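Local structure of levoglucosan dehydrogenase (Pseudarthrobacter phenanthrenivorans, 6A3F) at residues Gly208-His213 with Val282-Asn287; Thr180-Trp185 with Asn292-Phe297; Ala230-Trp235 with Asp391-Ser396. The protein catalyses the NAD-dependent oxidation of levoglucosan (1,6-anhydro-beta-D-glucose) to 3-dehydrolevoglucosan and works as a homotetramer. All blocks are in the same frame, centred on the assembly; numbering follows the deposited sequence.

Contact 1 of 3, residues Gly208-His213 with Val282-Asn287; sequences GDIATH and VEATRN
Ala211 and Ile210 of helix 206-221 rest on Ala284 of strand 279-285, in the C-terminal substrate-binding alpha/beta domain of this Gfo/Idh/MocA enzyme. The helix lies against the large mixed sheet, and the axes of helix 208-213 and strand 282-285 run roughly antiparallel, at 149°. Two small side chains meet where the axes come within 7.7 Å: Ala211 CB is 3.9 Å from Ala284 CB. The other two apolar contacts flank this pair. Ile210 CG1 lies 4.0 Å from Ala284 CB, and Val282 CG1 approaches Ala211 CB at 4.4 Å. Ile210 CG1 stands between its backbone N and carbonyl carbon (chi1 51°). This carries CD1 along the strand to the backbone O of Thr285, 3.4 Å away.

The polar contact is a salt bridge just past the end of the strand. Arg286 extends from CG to NE and reaches back to the helix. Its NH2 donates to Asp209 OD2 over 2.9 Å, at an N-H...O angle of 163°. The oxygen lies in the guanidinium plane, but the nitrogen comes from above the carboxylate plane. The NH1 of Arg286 donates to the backbone O of Arg196. Asp209 and His213 both bind levoglucosan. Asp209 OD1 also pairs with Lys124, which binds both sugar and cofactor. A water completes the link: it donates to Asp209 OD2 at 2.6 Å and accepts from Arg286 NE at 2.9 Å.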
loop_
_atom_site.group_PDB
_atom_site.type_symbol
_atom_site.label_atom_id
_atom_site.label_comp_id
_atom_site.label_asym_id
_atom_site.label_seq_id
_atom_site.Cartn_x
_atom_site.Cartn_y
_atom_site.Cartn_z
ATOM N N GLY B 208 24.636 12.394 11.812
ATOM C CA GLY B 208 24.947 13.504 10.936
ATOM C C GLY B 208 24.518 13.290 9.485
ATOM O O GLY B 208 24.268 14.257 8.747
ATOM N N ASP B 209 24.606 12.050 9.024
ATOM C CA ASP B 209 24.396 11.743 7.627
ATOM C C ASP B 209 22.894 11.731 7.251
ATOM O O ASP B 209 22.514 12.274 6.185
ATOM C CB ASP B 209 25.009 10.386 7.277
ATOM C CG ASP B 209 25.068 10.117 5.791
ATOM O OD1 ASP B 209 25.143 11.079 5.021
ATOM O OD2 ASP B 209 25.065 8.928 5.402
ATOM N N ILE B 210 22.074 11.113 8.096
ATOM C CA ILE B 210 20.657 10.900 7.692
ATOM C C ILE B 210 19.695 11.438 8.745
ATOM O O ILE B 210 18.651 11.987 8.386
ATOM C CB ILE B 210 20.365 9.452 7.284
ATOM C CG1 ILE B 210 20.820 8.428 8.319
ATOM C CG2 ILE B 210 20.939 9.195 5.891
ATOM C CD1 ILE B 210 20.405 6.983 8.023
ATOM N N ALA B 211 20.007 11.375 10.027
ATOM C CA ALA B 211 19.036 11.978 10.951
ATOM C C ALA B 211 18.902 13.484 10.743
ATOM O O ALA B 211 17.826 14.033 10.993
ATOM C CB ALA B 211 19.403 11.644 12.372
ATOM N N THR B 212 19.971 14.182 10.321
ATOM C CA THR B 212 19.893 15.633 10.118
ATOM C C THR B 212 18.810 15.977 9.083
ATOM O O THR B 212 18.179 17.027 9.205
ATOM C CB THR B 212 21.256 16.209 9.729
ATOM O OG1 THR B 212 21.685 15.453 8.601
ATOM C CG2 THR B 212 22.297 16.110 10.842
ATOM N N HIS B 213 18.614 15.127 8.065
ATOM C CA HIS B 213 17.531 15.373 7.077
ATOM C C HIS B 213 16.163 15.394 7.781
ATOM O O HIS B 213 15.278 16.247 7.510
ATOM C CB HIS B 213 17.569 14.314 5.965
ATOM C CG HIS B 213 18.676 14.461 4.985
ATOM N ND1 HIS B 213 18.813 15.570 4.237
ATOM C CD2 HIS B 213 19.651 13.588 4.586
ATOM C CE1 HIS B 213 19.860 15.411 3.428
ATOM N NE2 HIS B 213 20.395 14.200 3.622
ATOM N N VAL B 282 12.696 10.928 16.686
ATOM C CA VAL B 282 13.420 10.725 15.430
ATOM C C VAL B 282 14.266 9.449 15.564
ATOM O O VAL B 282 14.911 9.206 16.613
ATOM C CB VAL B 282 14.286 11.946 15.054
ATOM C CG1 VAL B 282 15.328 11.578 13.993
ATOM C CG2 VAL B 282 13.447 13.124 14.602
ATOM N N GLU B 283 14.218 8.588 14.548
ATOM C CA GLU B 283 15.021 7.375 14.541
ATOM C C GLU B 283 15.670 7.291 13.175
ATOM O O GLU B 283 14.953 7.439 12.132
ATOM C CB GLU B 283 14.178 6.125 14.811
ATOM C CG GLU B 283 14.923 4.817 14.801
ATOM C CD GLU B 283 14.067 3.647 15.268
ATOM O OE1 GLU B 283 13.146 3.852 16.163
ATOM O OE2 GLU B 283 14.303 2.541 14.726
ATOM N N ALA B 284 16.954 6.985 13.158
ATOM C CA ALA B 284 17.655 6.770 11.868
ATOM C C ALA B 284 18.609 5.581 12.021
ATOM O O ALA B 284 19.154 5.361 13.110
ATOM C CB ALA B 284 18.331 8.040 11.394
ATOM N N THR B 285 18.787 4.806 10.944
ATOM C CA THR B 285 19.675 3.666 10.961
ATOM C C THR B 285 20.203 3.393 9.546
ATOM O O THR B 285 19.549 3.681 8.530
ATOM C CB THR B 285 18.972 2.434 11.553
ATOM O OG1 THR B 285 19.962 1.440 11.817
ATOM C CG2 THR B 285 17.897 1.870 10.640
ATOM N N ARG B 286 21.391 2.778 9.527
ATOM C CA ARG B 286 21.993 2.198 8.354
ATOM C C ARG B 286 21.804 0.674 8.333
ATOM O O ARG B 286 22.309 0.013 7.401
ATOM C CB ARG B 286 23.482 2.554 8.362
ATOM C CG ARG B 286 23.773 4.019 8.166
ATOM C CD ARG B 286 25.271 4.365 8.210
ATOM N NE ARG B 286 25.476 5.723 7.773
ATOM C CZ ARG B 286 26.589 6.428 7.955
ATOM N NH1 ARG B 286 27.558 5.979 8.745
ATOM N NH2 ARG B 286 26.739 7.584 7.334
ATOM N N ASN B 287 21.055 0.095 9.275
ATOM C CA ASN B 287 21.036 -1.352 9.496
ATOM C C ASN B 287 19.603 -1.883 9.533
ATOM O O ASN B 287 19.239 -2.614 10.442
ATOM C CB ASN B 287 21.789 -1.736 10.782
ATOM C CG ASN B 287 23.246 -1.371 10.694
ATOM O OD1 ASN B 287 23.587 -0.185 10.730
ATOM N ND2 ASN B 287 24.102 -2.368 10.461
HETATM O O HOH W 1 23.561 6.833 5.944
#

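Contact 2 of 3, residues Thr180-Trp185 with Asn292-Phe297; sequences TYLQDW and NNYITF
Tyr181 and Ile295 form a non-hydrogen-bonded pair, and their side chains lie side by side. Ile295 CG1 covers one face of the Tyr181 ring as a CH-pi contact, 3.5 Å from the centroid and nearly on the ring normal. Tyr181 CG is anti to its backbone N (chi1 -161°), which turns a face of the ring to Ile295 CG1. At the far end of the ring, Tyr181 OH donates to Asn293 OD1 over 2.7 Å. Gln183 NE2 adds a weak bond to the same oxygen. Asn293 ND2 meets the hydroxyl of Tyr153, so Asn293 links two tyrosines.

Thr180, Leu182, Tyr294 and Thr296 lie on the other face of the sheet. The two threonine hydroxyls are hydrogen-bonded, with Thr180 OG1 2.6 Å from Thr296 OG1. Leu182 CD1 meets the edge of the Tyr294 ring at CD2, 3.8 Å away, and Thr296 CG2 covers a face of that ring.

Backbone bonds set this register. Thr180 and Thr296 exchange two, as do Leu182 and Tyr294. Where the strands give way to loops, a water takes a bond from Asp184 N and donates to Asn292 O. Farther out, Ile210 of helix 206-221 packs on Tyr181 and Gln183, and Ile348 of a neighbouring subunit on Gln183 and Asn293. Gln183 and Tyr153 both bind levoglucosan. The antiparallel strand pair, in the mixed sheet of the Gfo/Idh/MocA C-terminal domain, thus runs out into the sugar site.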
loop_
_atom_site.group_PDB
_atom_site.type_symbol
_atom_site.label_atom_id
_atom_site.label_comp_id
_atom_site.label_asym_id
_atom_site.label_seq_id
_atom_site.Cartn_x
_atom_site.Cartn_y
_atom_site.Cartn_z
ATOM N N THR B 180 11.520 9.320 10.635
ATOM C CA THR B 180 12.536 8.270 10.539
ATOM C C THR B 180 13.316 8.419 9.235
ATOM O O THR B 180 12.865 9.016 8.272
ATOM C CB THR B 180 11.997 6.848 10.651
ATOM O OG1 THR B 180 11.298 6.484 9.459
ATOM C CG2 THR B 180 11.217 6.595 11.926
ATOM N N TYR B 181 14.547 7.860 9.256
ATOM C CA TYR B 181 15.309 7.716 8.060
ATOM C C TYR B 181 15.996 6.349 8.166
ATOM O O TYR B 181 16.976 6.186 8.889
ATOM C CB TYR B 181 16.284 8.868 7.867
ATOM C CG TYR B 181 16.815 9.070 6.468
ATOM C CD1 TYR B 181 17.072 8.021 5.601
ATOM C CD2 TYR B 181 17.081 10.340 6.013
ATOM C CE1 TYR B 181 17.549 8.243 4.309
ATOM C CE2 TYR B 181 17.596 10.571 4.748
ATOM C CZ TYR B 181 17.867 9.518 3.897
ATOM O OH TYR B 181 18.356 9.826 2.650
ATOM N N LEU B 182 15.418 5.371 7.502
ATOM C CA LEU B 182 15.924 3.977 7.600
ATOM C C LEU B 182 16.586 3.581 6.259
ATOM O O LEU B 182 16.035 3.799 5.173
ATOM C CB LEU B 182 14.770 3.043 7.946
ATOM C CG LEU B 182 13.850 3.434 9.120
ATOM C CD1 LEU B 182 12.849 2.330 9.389
ATOM C CD2 LEU B 182 14.659 3.678 10.392
ATOM N N GLN B 183 17.751 2.936 6.369
ATOM C CA GLN B 183 18.555 2.536 5.231
ATOM C C GLN B 183 19.219 1.203 5.549
ATOM O O GLN B 183 19.233 0.778 6.730
ATOM C CB GLN B 183 19.668 3.536 4.935
ATOM C CG GLN B 183 19.201 4.909 4.479
ATOM C CD GLN B 183 20.318 5.753 3.915
ATOM O OE1 GLN B 183 21.324 6.015 4.606
ATOM N NE2 GLN B 183 20.127 6.276 2.683
ATOM N N ASP B 184 19.761 0.584 4.497
ATOM C CA ASP B 184 20.461 -0.724 4.629
ATOM C C ASP B 184 21.719 -0.784 3.793
ATOM O O ASP B 184 22.288 -1.896 3.675
ATOM C CB ASP B 184 19.553 -1.886 4.364
ATOM C CG ASP B 184 19.156 -2.009 2.935
ATOM O OD1 ASP B 184 19.645 -1.204 2.117
ATOM O OD2 ASP B 184 18.309 -2.866 2.701
ATOM N N TRP B 185 22.192 0.349 3.252
ATOM C CA TRP B 185 23.285 0.231 2.261
ATOM C C TRP B 185 24.559 -0.299 2.950
ATOM O O TRP B 185 25.381 -0.883 2.276
ATOM C CB TRP B 185 23.583 1.543 1.537
ATOM C CG TRP B 185 23.989 2.667 2.439
ATOM C CD1 TRP B 185 23.168 3.595 3.025
ATOM C CD2 TRP B 185 25.327 3.031 2.800
ATOM N NE1 TRP B 185 23.900 4.451 3.786
ATOM C CE2 TRP B 185 25.220 4.124 3.687
ATOM C CE3 TRP B 185 26.591 2.472 2.560
ATOM C CZ2 TRP B 185 26.336 4.737 4.240
ATOM C CZ3 TRP B 185 27.700 3.073 3.112
ATOM C CH2 TRP B 185 27.570 4.200 3.937
ATOM N N ASN B 292 15.535 1.308 2.027
ATOM C CA ASN B 292 16.486 1.858 1.094
ATOM C C ASN B 292 16.753 3.346 1.355
ATOM O O ASN B 292 17.881 3.718 1.588
ATOM C CB ASN B 292 15.975 1.650 -0.332
ATOM C CG ASN B 292 15.404 0.267 -0.498
ATOM O OD1 ASN B 292 14.167 0.066 -0.501
ATOM N ND2 ASN B 292 16.295 -0.694 -0.618
ATOM N N ASN B 293 15.714 4.200 1.227
ATOM C CA ASN B 293 15.831 5.605 1.384
ATOM C C ASN B 293 14.543 6.071 2.065
ATOM O O ASN B 293 13.823 6.922 1.570
ATOM C CB ASN B 293 16.129 6.335 0.082
ATOM C CG ASN B 293 16.821 7.663 0.318
ATOM O OD1 ASN B 293 17.786 7.741 1.089
ATOM N ND2 ASN B 293 16.354 8.730 -0.325
ATOM N N TYR B 294 14.246 5.376 3.144
ATOM C CA TYR B 294 12.959 5.416 3.812
ATOM C C TYR B 294 12.929 6.587 4.791
ATOM O O TYR B 294 13.084 6.397 6.010
ATOM C CB TYR B 294 12.694 4.077 4.487
ATOM C CG TYR B 294 11.306 3.814 4.995
ATOM C CD1 TYR B 294 10.215 3.701 4.131
ATOM C CD2 TYR B 294 11.078 3.657 6.351
ATOM C CE1 TYR B 294 8.953 3.436 4.611
ATOM C CE2 TYR B 294 9.817 3.369 6.850
ATOM C CZ TYR B 294 8.750 3.254 5.975
ATOM O OH TYR B 294 7.531 3.005 6.529
ATOM N N ILE B 295 12.703 7.765 4.226
ATOM C CA ILE B 295 12.516 8.995 4.988
ATOM C C ILE B 295 11.024 9.162 5.252
ATOM O O ILE B 295 10.235 9.222 4.288
ATOM C CB ILE B 295 13.041 10.227 4.265
ATOM C CG1 ILE B 295 14.361 9.949 3.536
ATOM C CG2 ILE B 295 13.118 11.396 5.253
ATOM C CD1 ILE B 295 14.833 11.092 2.693
ATOM N N THR B 296 10.618 9.157 6.509
ATOM C CA THR B 296 9.168 9.223 6.830
ATOM C C THR B 296 8.894 10.285 7.882
ATOM O O THR B 296 9.801 10.663 8.704
ATOM C CB THR B 296 8.638 7.883 7.352
ATOM O OG1 THR B 296 9.127 7.676 8.683
ATOM C CG2 THR B 296 9.068 6.743 6.443
ATOM N N PHE B 297 7.651 10.776 7.875
ATOM C CA PHE B 297 7.199 11.431 9.100
ATOM C C PHE B 297 5.712 11.167 9.233
ATOM O O PHE B 297 5.019 10.884 8.216
ATOM C CB PHE B 297 7.529 12.929 9.098
ATOM C CG PHE B 297 6.977 13.730 7.948
ATOM C CD1 PHE B 297 5.639 14.133 7.927
ATOM C CD2 PHE B 297 7.828 14.177 6.941
ATOM C CE1 PHE B 297 5.161 14.908 6.878
ATOM C CE2 PHE B 297 7.343 14.988 5.923
ATOM C CZ PHE B 297 6.011 15.333 5.890
HETATM O O HOH W 2 20.081 2.061 1.876
#

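Contact 3 of 3, residues Ala230-Trp235 with Asp391-Ser396; sequences AVLSTW and DAIVES
Ala230 points its CB at the helix, where it meets the CG2 branch of Ile393 at 3.7 Å. The Ile393 CB does not aim straight at the strand. Its CG2 branch is anti to the backbone N and does the touching, while CG1 takes the position beside that N. Ile393 also packs on Val268 and Thr270 of the adjoining strand 267-274. Leu232 lies two residues along and shows the helix the same face of its strand. Both its contacts are loose: Leu232 CD2 is 4.5 Å from Ile393 CG2, and Leu232 CD1 lies against Val394 CA at 4.3 Å.

These residues join strand 225-233 of the large mixed sheet in the C-terminal alpha/beta domain to helix 380-399 near the end of the chain. The two short segments are almost perpendicular, at 82°. With the two so crossed, few residues of either touch, and the buried area is 222 Å². The side chain of Leu232 is about 11 Å from that of the levoglucosan-binding Asp209.

Ser396 lies one helical turn beyond Ile393 and supplies the polar contact. Its OG is anti to the backbone N (chi1 161°) and accepts from Ala230 N over 2.8 Å, with an N-H...O angle of 140°. The same hydroxyl bonds to the backbone O of Ser401. The other side of the strand faces a neighbouring subunit, where Val231 packs on its Trp402.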
loop_
_atom_site.group_PDB
_atom_site.type_symbol
_atom_site.label_atom_id
_atom_site.label_comp_id
_atom_site.label_asym_id
_atom_site.label_seq_id
_atom_site.Cartn_x
_atom_site.Cartn_y
_atom_site.Cartn_z
ATOM N N ALA B 230 18.450 10.632 24.130
ATOM C CA ALA B 230 18.834 9.800 22.990
ATOM C C ALA B 230 19.576 8.533 23.403
ATOM O O ALA B 230 20.121 8.405 24.490
ATOM C CB ALA B 230 19.681 10.571 22.009
ATOM N N VAL B 231 19.635 7.616 22.433
ATOM C CA VAL B 231 20.469 6.437 22.494
ATOM C C VAL B 231 21.163 6.288 21.144
ATOM O O VAL B 231 20.489 6.259 20.119
ATOM C CB VAL B 231 19.682 5.151 22.831
ATOM C CG1 VAL B 231 20.579 3.903 22.760
ATOM C CG2 VAL B 231 18.973 5.239 24.175
ATOM N N LEU B 232 22.500 6.113 21.151
ATOM C CA LEU B 232 23.251 5.796 19.940
ATOM C C LEU B 232 23.724 4.346 19.979
ATOM O O LEU B 232 24.185 3.873 21.006
ATOM C CB LEU B 232 24.462 6.722 19.843
ATOM C CG LEU B 232 24.157 8.204 19.768
ATOM C CD1 LEU B 232 25.437 8.993 20.009
ATOM C CD2 LEU B 232 23.553 8.577 18.425
ATOM N N SER B 233 23.664 3.673 18.848
ATOM C CA SER B 233 24.035 2.314 18.764
ATOM C C SER B 233 24.983 2.121 17.584
ATOM O O SER B 233 24.841 2.782 16.531
ATOM C CB SER B 233 22.827 1.428 18.635
ATOM O OG SER B 233 21.902 1.644 19.691
ATOM N N THR B 234 25.973 1.238 17.785
ATOM C CA THR B 234 26.851 0.785 16.712
ATOM C C THR B 234 26.703 -0.722 16.614
ATOM O O THR B 234 26.911 -1.451 17.617
ATOM C CB THR B 234 28.309 1.197 16.931
ATOM O OG1 THR B 234 28.347 2.615 17.020
ATOM C CG2 THR B 234 29.219 0.721 15.818
ATOM N N TRP B 235 26.241 -1.193 15.455
ATOM C CA TRP B 235 25.915 -2.591 15.253
ATOM C C TRP B 235 27.019 -3.362 14.515
ATOM O O TRP B 235 27.052 -4.574 14.625
ATOM C CB TRP B 235 24.640 -2.698 14.422
ATOM C CG TRP B 235 23.455 -2.023 15.025
ATOM C CD1 TRP B 235 22.642 -1.107 14.427
ATOM C CD2 TRP B 235 22.862 -2.334 16.294
ATOM N NE1 TRP B 235 21.606 -0.786 15.266
ATOM C CE2 TRP B 235 21.725 -1.493 16.421
ATOM C CE3 TRP B 235 23.221 -3.160 17.370
ATOM C CZ2 TRP B 235 20.908 -1.497 17.547
ATOM C CZ3 TRP B 235 22.407 -3.153 18.489
ATOM C CH2 TRP B 235 21.276 -2.332 18.571
ATOM N N ASP B 391 24.801 17.920 18.638
ATOM C CA ASP B 391 25.703 17.898 19.830
ATOM C C ASP B 391 24.931 17.531 21.103
ATOM O O ASP B 391 25.450 16.787 21.940
ATOM C CB ASP B 391 26.376 19.246 20.015
ATOM C CG ASP B 391 27.526 19.452 19.033
ATOM O OD1 ASP B 391 27.963 18.484 18.377
ATOM O OD2 ASP B 391 27.987 20.571 18.979
ATOM N N ALA B 392 23.696 18.008 21.219
ATOM C CA ALA B 392 22.839 17.710 22.353
ATOM C C ALA B 392 22.456 16.231 22.381
ATOM O O ALA B 392 22.401 15.612 23.437
ATOM C CB ALA B 392 21.634 18.610 22.364
ATOM N N ILE B 393 22.223 15.646 21.227
ATOM C CA ILE B 393 21.865 14.235 21.147
ATOM C C ILE B 393 23.035 13.374 21.628
ATOM O O ILE B 393 22.874 12.429 22.394
ATOM C CB ILE B 393 21.408 13.929 19.698
ATOM C CG1 ILE B 393 20.008 14.505 19.461
ATOM C CG2 ILE B 393 21.512 12.447 19.454
ATOM C CD1 ILE B 393 19.511 14.378 18.020
ATOM N N VAL B 394 24.223 13.723 21.196
ATOM C CA VAL B 394 25.444 12.954 21.570
ATOM C C VAL B 394 25.697 13.066 23.084
ATOM O O VAL B 394 25.925 12.080 23.750
ATOM C CB VAL B 394 26.654 13.444 20.759
ATOM C CG1 VAL B 394 27.941 12.776 21.237
ATOM C CG2 VAL B 394 26.486 13.205 19.263
ATOM N N GLU B 395 25.604 14.247 23.611
ATOM C CA GLU B 395 25.756 14.456 25.064
ATOM C C GLU B 395 24.644 13.732 25.848
ATOM O O GLU B 395 24.886 13.038 26.866
ATOM C CB GLU B 395 25.682 15.945 25.320
ATOM C CG GLU B 395 25.896 16.298 26.777
ATOM C CD GLU B 395 25.669 17.750 27.114
ATOM O OE1 GLU B 395 25.612 18.584 26.190
ATOM O OE2 GLU B 395 25.557 18.045 28.315
ATOM N N SER B 396 23.396 13.884 25.391
ATOM C CA SER B 396 22.295 13.153 26.009
ATOM C C SER B 396 22.555 11.639 26.066
ATOM O O SER B 396 22.270 10.959 27.096
ATOM C CB SER B 396 20.976 13.407 25.303
ATOM O OG SER B 396 20.087 12.372 25.664
#

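From the N terminus, the chain first passes through the nucleotide-binding domain and then enters strand 174-182. Contact 2 closes the loop from there to strand 294-301. Contact 1 joins helix 206-221 to strand 279-285 and falls wholly within that loop. Contact 3 starts on strand 225-233, inside both loops, and closes on helix 380-399, so it crosses both. All three meet on one mixed sheet. Strand 174-182 lies between strands 294-301 and 279-285, and Thr285 O and Gln183 N are probably hydrogen-bonded between contacts 1 and 2. Contacts 1 and 3 touch where Asn287 packs on Trp235. Contacts 2 and 3 do not touch.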